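Local coordinates for protein Rnh (Ribonuclease H) (Chlorobaculum tepidum, PDB 3H08) that probably cuts the RNA strand of RNA-DNA hybrids endonucleolytically, as a magnesium-dependent ribonuclease H, at residues 72-75 with 76-80; 131-134 with 135-139. The protein carries 3 engineered substitutions. All blocks are in the same frame, centred on the assembly; numbering follows the deposited sequence.

Contact 1. Residues 72-75 with 76-80; sequences AYLV and NAMNE
Met78 folds back over the turn of helix that begins at Leu74, and its side chain can be followed outward from there. CB lies 3.8 Å from Leu74 O, but CG comes closer and sits 3.2 Å from that same Leu74 O, because CG stands beside the backbone N (chi1 -54°) and is directed back along the helix. CG also meets the leucine side chain, with Leu74 CD1 4.1 Å away. Beyond it the chain bends at both chi2 and chi3, which carries SD and CE away from the preceding turn. Leu74 O is thus covered by a methylene while it accepts the Met78 N-H. The two side chains belong to the apolar side of helix 72-79 in the mixed alpha/beta RNase H fold, where both touch Phe119 of strand 116-121 and Ile108 of helix 102-114; Met78 also touches Leu83 of helix 82-88. One residue further on, Asn79 repeats the pattern over Val75. Its N bonds to Val75 O at 2.8 Å with the donor nearly along the C=O axis, and its ND2 lies 3.4 Å from Val75 CG1, the methyl set anti to the backbone N (chi1 174°). That amide nitrogen has its hydrogen bond with the Phe119 backbone carbonyl, which links the last turn of the helix to the strand. At the start of the helix, Asn76 N donates to Ala72 O over 2.8 Å. The Asn76 side chain lies back along the helix, its ND2 3.8 Å from Ala72 CB.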
loop_
_atom_site.group_PDB
_atom_site.type_symbol
_atom_site.label_atom_id
_atom_site.label_comp_id
_atom_site.label_asym_id
_atom_site.label_seq_id
_atom_site.Cartn_x
_atom_site.Cartn_y
_atom_site.Cartn_z
ATOM N N ALA A 72 -3.345 9.229 -2.012
ATOM C CA ALA A 72 -3.989 9.621 -3.258
ATOM C C ALA A 72 -3.218 9.073 -4.458
ATOM O O ALA A 72 -3.812 8.650 -5.430
ATOM C CB ALA A 72 -4.092 11.094 -3.341
ATOM N N TYR A 73 -1.892 9.055 -4.347
ATOM C CA TYR A 73 -1.008 8.511 -5.374
ATOM C C TYR A 73 -1.430 7.122 -5.760
ATOM O O TYR A 73 -1.631 6.822 -6.918
ATOM C CB TYR A 73 0.429 8.536 -4.834
ATOM C CG TYR A 73 1.492 8.046 -5.785
ATOM C CD1 TYR A 73 1.711 8.672 -7.014
ATOM C CD2 TYR A 73 2.319 6.969 -5.448
ATOM C CE1 TYR A 73 2.714 8.213 -7.888
ATOM C CE2 TYR A 73 3.328 6.559 -6.281
ATOM C CZ TYR A 73 3.524 7.160 -7.489
ATOM O OH TYR A 73 4.531 6.701 -8.319
ATOM N N LEU A 74 -1.580 6.266 -4.761
ATOM C CA LEU A 74 -2.043 4.923 -5.004
ATOM C C LEU A 74 -3.469 4.868 -5.485
ATOM O O LEU A 74 -3.799 4.227 -6.506
ATOM C CB LEU A 74 -1.902 4.094 -3.733
ATOM C CG LEU A 74 -2.463 2.665 -3.737
ATOM C CD1 LEU A 74 -1.731 1.791 -4.766
ATOM C CD2 LEU A 74 -2.413 2.080 -2.371
ATOM N N VAL A 75 -4.358 5.459 -4.709
ATOM C CA VAL A 75 -5.774 5.244 -4.962
ATOM C C VAL A 75 -6.217 5.868 -6.294
ATOM O O VAL A 75 -6.961 5.262 -7.055
ATOM C CB VAL A 75 -6.646 5.748 -3.778
ATOM C CG1 VAL A 75 -8.130 5.636 -4.135
ATOM C CG2 VAL A 75 -6.317 5.017 -2.540
ATOM N N ASN A 76 -5.700 7.040 -6.618
ATOM C CA ASN A 76 -6.022 7.649 -7.911
ATOM C C ASN A 76 -5.528 6.796 -9.073
ATOM O O ASN A 76 -6.214 6.647 -10.072
ATOM C CB ASN A 76 -5.445 9.039 -8.015
ATOM C CG ASN A 76 -6.151 10.020 -7.112
ATOM O OD1 ASN A 76 -7.265 9.761 -6.640
ATOM N ND2 ASN A 76 -5.518 11.152 -6.868
ATOM N N ALA A 77 -4.329 6.218 -8.960
ATOM C CA ALA A 77 -3.798 5.429 -10.061
ATOM C C ALA A 77 -4.701 4.247 -10.328
ATOM O O ALA A 77 -4.864 3.823 -11.449
ATOM C CB ALA A 77 -2.417 4.934 -9.754
ATOM N N MET A 78 -5.243 3.675 -9.269
ATOM C CA MET A 78 -6.055 2.479 -9.432
ATOM C C MET A 78 -7.481 2.821 -9.846
ATOM O O MET A 78 -8.102 2.074 -10.614
ATOM C CB MET A 78 -6.107 1.695 -8.114
ATOM C CG MET A 78 -4.749 1.341 -7.518
ATOM S SD MET A 78 -3.695 0.505 -8.736
ATOM C CE MET A 78 -4.594 -0.983 -9.113
ATOM N N ASN A 79 -8.042 3.897 -9.287
ATOM C CA ASN A 79 -9.463 4.213 -9.488
ATOM C C ASN A 79 -9.776 5.151 -10.649
ATOM O O ASN A 79 -10.941 5.256 -11.060
ATOM C CB ASN A 79 -10.048 4.776 -8.199
ATOM C CG ASN A 79 -10.151 3.736 -7.122
ATOM O OD1 ASN A 79 -9.898 2.575 -7.376
ATOM N ND2 ASN A 79 -10.534 4.140 -5.926
ATOM N N GLU A 80 -8.761 5.851 -11.139
ATOM C CA GLU A 80 -8.926 6.741 -12.297
ATOM C C GLU A 80 -8.403 6.088 -13.604
ATOM O O GLU A 80 -8.400 6.718 -14.673
ATOM C CB GLU A 80 -8.212 8.067 -12.039
ATOM C CG GLU A 80 -8.582 8.814 -10.781
ATOM C CD GLU A 80 -10.060 9.160 -10.644
ATOM O OE1 GLU A 80 -10.676 9.593 -11.637
ATOM O OE2 GLU A 80 -10.606 8.994 -9.520
#

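Contact 2. Residues 131-134 with 135-139; sequences NSRA and DELAR. Engineered in segment 131-134: Ala134 (natural residue Cys).
Arg133 makes an i/i+3 salt bridge with Glu136 and lays its guanidinium against Leu137 one residue further on, on the C-terminal helix 129-144 of the RNase H fold. NH1 donates to Glu136 OE1 at 3.0 Å, a fairly straight bond (158°) that leaves in the guanidinium plane but meets the carboxylate from above, the two planes being 76° apart. Leu137 CD2 lies 3.7 Å above the centre of one guanidinium face, and NH2 forms a second salt bridge with Glu34 of strand 31-39. With an alanine here, Glu136 and Glu34 would probably both lose their positive partner and the methyl of Leu137 its flat cover. The backbone carbonyls of residues 131 to 134 each accept the N-H four residues on. Ser132 O has a further donor in a water 2.8 Å away, and Ser132 OG bonds to the carbonyl of Asn128. The same water also donates to Asp135 OD2, at 2.9 Å, and so bridges Ser132 and Asp135. Arg139 approaches the same carboxylate oxygen in a salt bridge: its NH2 bond is weak, and NE reaches Asp135 OD2 over 3.1 Å from 53° out of the carboxylate plane.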
loop_
_atom_site.group_PDB
_atom_site.type_symbol
_atom_site.label_atom_id
_atom_site.label_comp_id
_atom_site.label_asym_id
_atom_site.label_seq_id
_atom_site.Cartn_x
_atom_site.Cartn_y
_atom_site.Cartn_z
ATOM N N ASN A 131 -6.353 2.244 10.016
ATOM C CA ASN A 131 -5.307 3.032 9.363
ATOM C C ASN A 131 -4.404 3.694 10.366
ATOM O O ASN A 131 -3.227 3.810 10.127
ATOM C CB ASN A 131 -5.875 4.064 8.384
ATOM C CG ASN A 131 -6.271 3.454 7.080
ATOM O OD1 ASN A 131 -5.393 3.092 6.227
ATOM N ND2 ASN A 131 -7.539 3.323 6.885
ATOM N N SER A 132 -4.943 4.144 11.505
ATOM C CA SER A 132 -4.068 4.754 12.502
ATOM C C SER A 132 -3.030 3.743 12.987
ATOM O O SER A 132 -1.861 4.091 13.219
ATOM C CB SER A 132 -4.871 5.238 13.677
ATOM O OG SER A 132 -5.635 6.375 13.322
ATOM N N ARG A 133 -3.460 2.510 13.190
ATOM C CA ARG A 133 -2.516 1.469 13.632
ATOM C C ARG A 133 -1.468 1.183 12.568
ATOM O O ARG A 133 -0.271 1.056 12.890
ATOM C CB ARG A 133 -3.261 0.178 14.050
ATOM C CG ARG A 133 -2.360 -0.962 14.433
ATOM C CD ARG A 133 -1.502 -0.632 15.613
ATOM N NE ARG A 133 -0.772 -1.810 16.038
ATOM C CZ ARG A 133 0.301 -1.796 16.785
ATOM N NH1 ARG A 133 0.764 -0.662 17.248
ATOM N NH2 ARG A 133 0.879 -2.932 17.130
ATOM N N ALA A 134 -1.895 1.103 11.315
ATOM C CA ALA A 134 -0.976 0.925 10.199
ATOM C C ALA A 134 0.079 2.054 10.165
ATOM O O ALA A 134 1.286 1.787 9.954
ATOM C CB ALA A 134 -1.750 0.844 8.891
ATOM N N ASP A 135 -0.372 3.293 10.352
ATOM C CA ASP A 135 0.526 4.455 10.437
ATOM C C ASP A 135 1.524 4.324 11.599
ATOM O O ASP A 135 2.737 4.574 11.435
ATOM C CB ASP A 135 -0.320 5.707 10.559
ATOM C CG ASP A 135 0.525 6.987 10.648
ATOM O OD1 ASP A 135 1.269 7.286 9.677
ATOM O OD2 ASP A 135 0.469 7.643 11.679
ATOM N N GLU A 136 1.028 3.907 12.781
ATOM C CA GLU A 136 1.848 3.708 13.958
ATOM C C GLU A 136 2.901 2.646 13.658
ATOM O O GLU A 136 4.055 2.815 14.016
ATOM C CB GLU A 136 0.976 3.261 15.141
ATOM C CG GLU A 136 1.643 3.143 16.476
ATOM C CD GLU A 136 0.716 2.625 17.601
ATOM O OE1 GLU A 136 -0.421 2.139 17.312
ATOM O OE2 GLU A 136 1.117 2.723 18.771
ATOM N N LEU A 137 2.511 1.573 12.984
ATOM C CA LEU A 137 3.434 0.500 12.671
ATOM C C LEU A 137 4.533 0.982 11.703
ATOM O O LEU A 137 5.707 0.645 11.857
ATOM C CB LEU A 137 2.675 -0.641 12.003
ATOM C CG LEU A 137 1.856 -1.514 12.940
ATOM C CD1 LEU A 137 1.026 -2.474 12.132
ATOM C CD2 LEU A 137 2.733 -2.234 13.888
ATOM N N ALA A 138 4.166 1.853 10.773
ATOM C CA ALA A 138 5.161 2.392 9.818
ATOM C C ALA A 138 6.176 3.258 10.564
ATOM O O ALA A 138 7.391 3.177 10.334
ATOM C CB ALA A 138 4.514 3.212 8.774
ATOM N N ARG A 139 5.670 4.082 11.467
ATOM C CA ARG A 139 6.528 4.966 12.246
ATOM C C ARG A 139 7.396 4.184 13.217
ATOM O O ARG A 139 8.545 4.570 13.475
ATOM C CB ARG A 139 5.702 6.018 12.950
ATOM C CG ARG A 139 5.139 7.087 11.968
ATOM C CD ARG A 139 4.424 8.215 12.683
ATOM N NE ARG A 139 3.145 7.808 13.141
ATOM C CZ ARG A 139 2.642 7.987 14.357
ATOM N NH1 ARG A 139 3.290 8.590 15.356
ATOM N NH2 ARG A 139 1.423 7.541 14.548
HETATM O O HOH W 1 -1.212 6.730 13.834
#

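In the fold
Contacts 1 and 2 are one-turn contacts on two different helices, 72-79 and 129-144, with centres 20 Å apart and nearest atoms about 9 Å apart, so they do not touch. What relates them is the metal site: the side chains of Leu74 in contact 1 and Asn131 in contact 2 each lie about 6 Å from the bound magnesium ion. The side chain of Tyr73 is about 4 Å from that of Glu48, a predicted ligand of the first metal. Contact 2 itself supplies Asp135, a predicted ligand of a second metal, whose side chain is about 3 Å from that of Asp10; Asp10 is itself a predicted ligand of both metals, so Asp135 lies beside the predicted metal site.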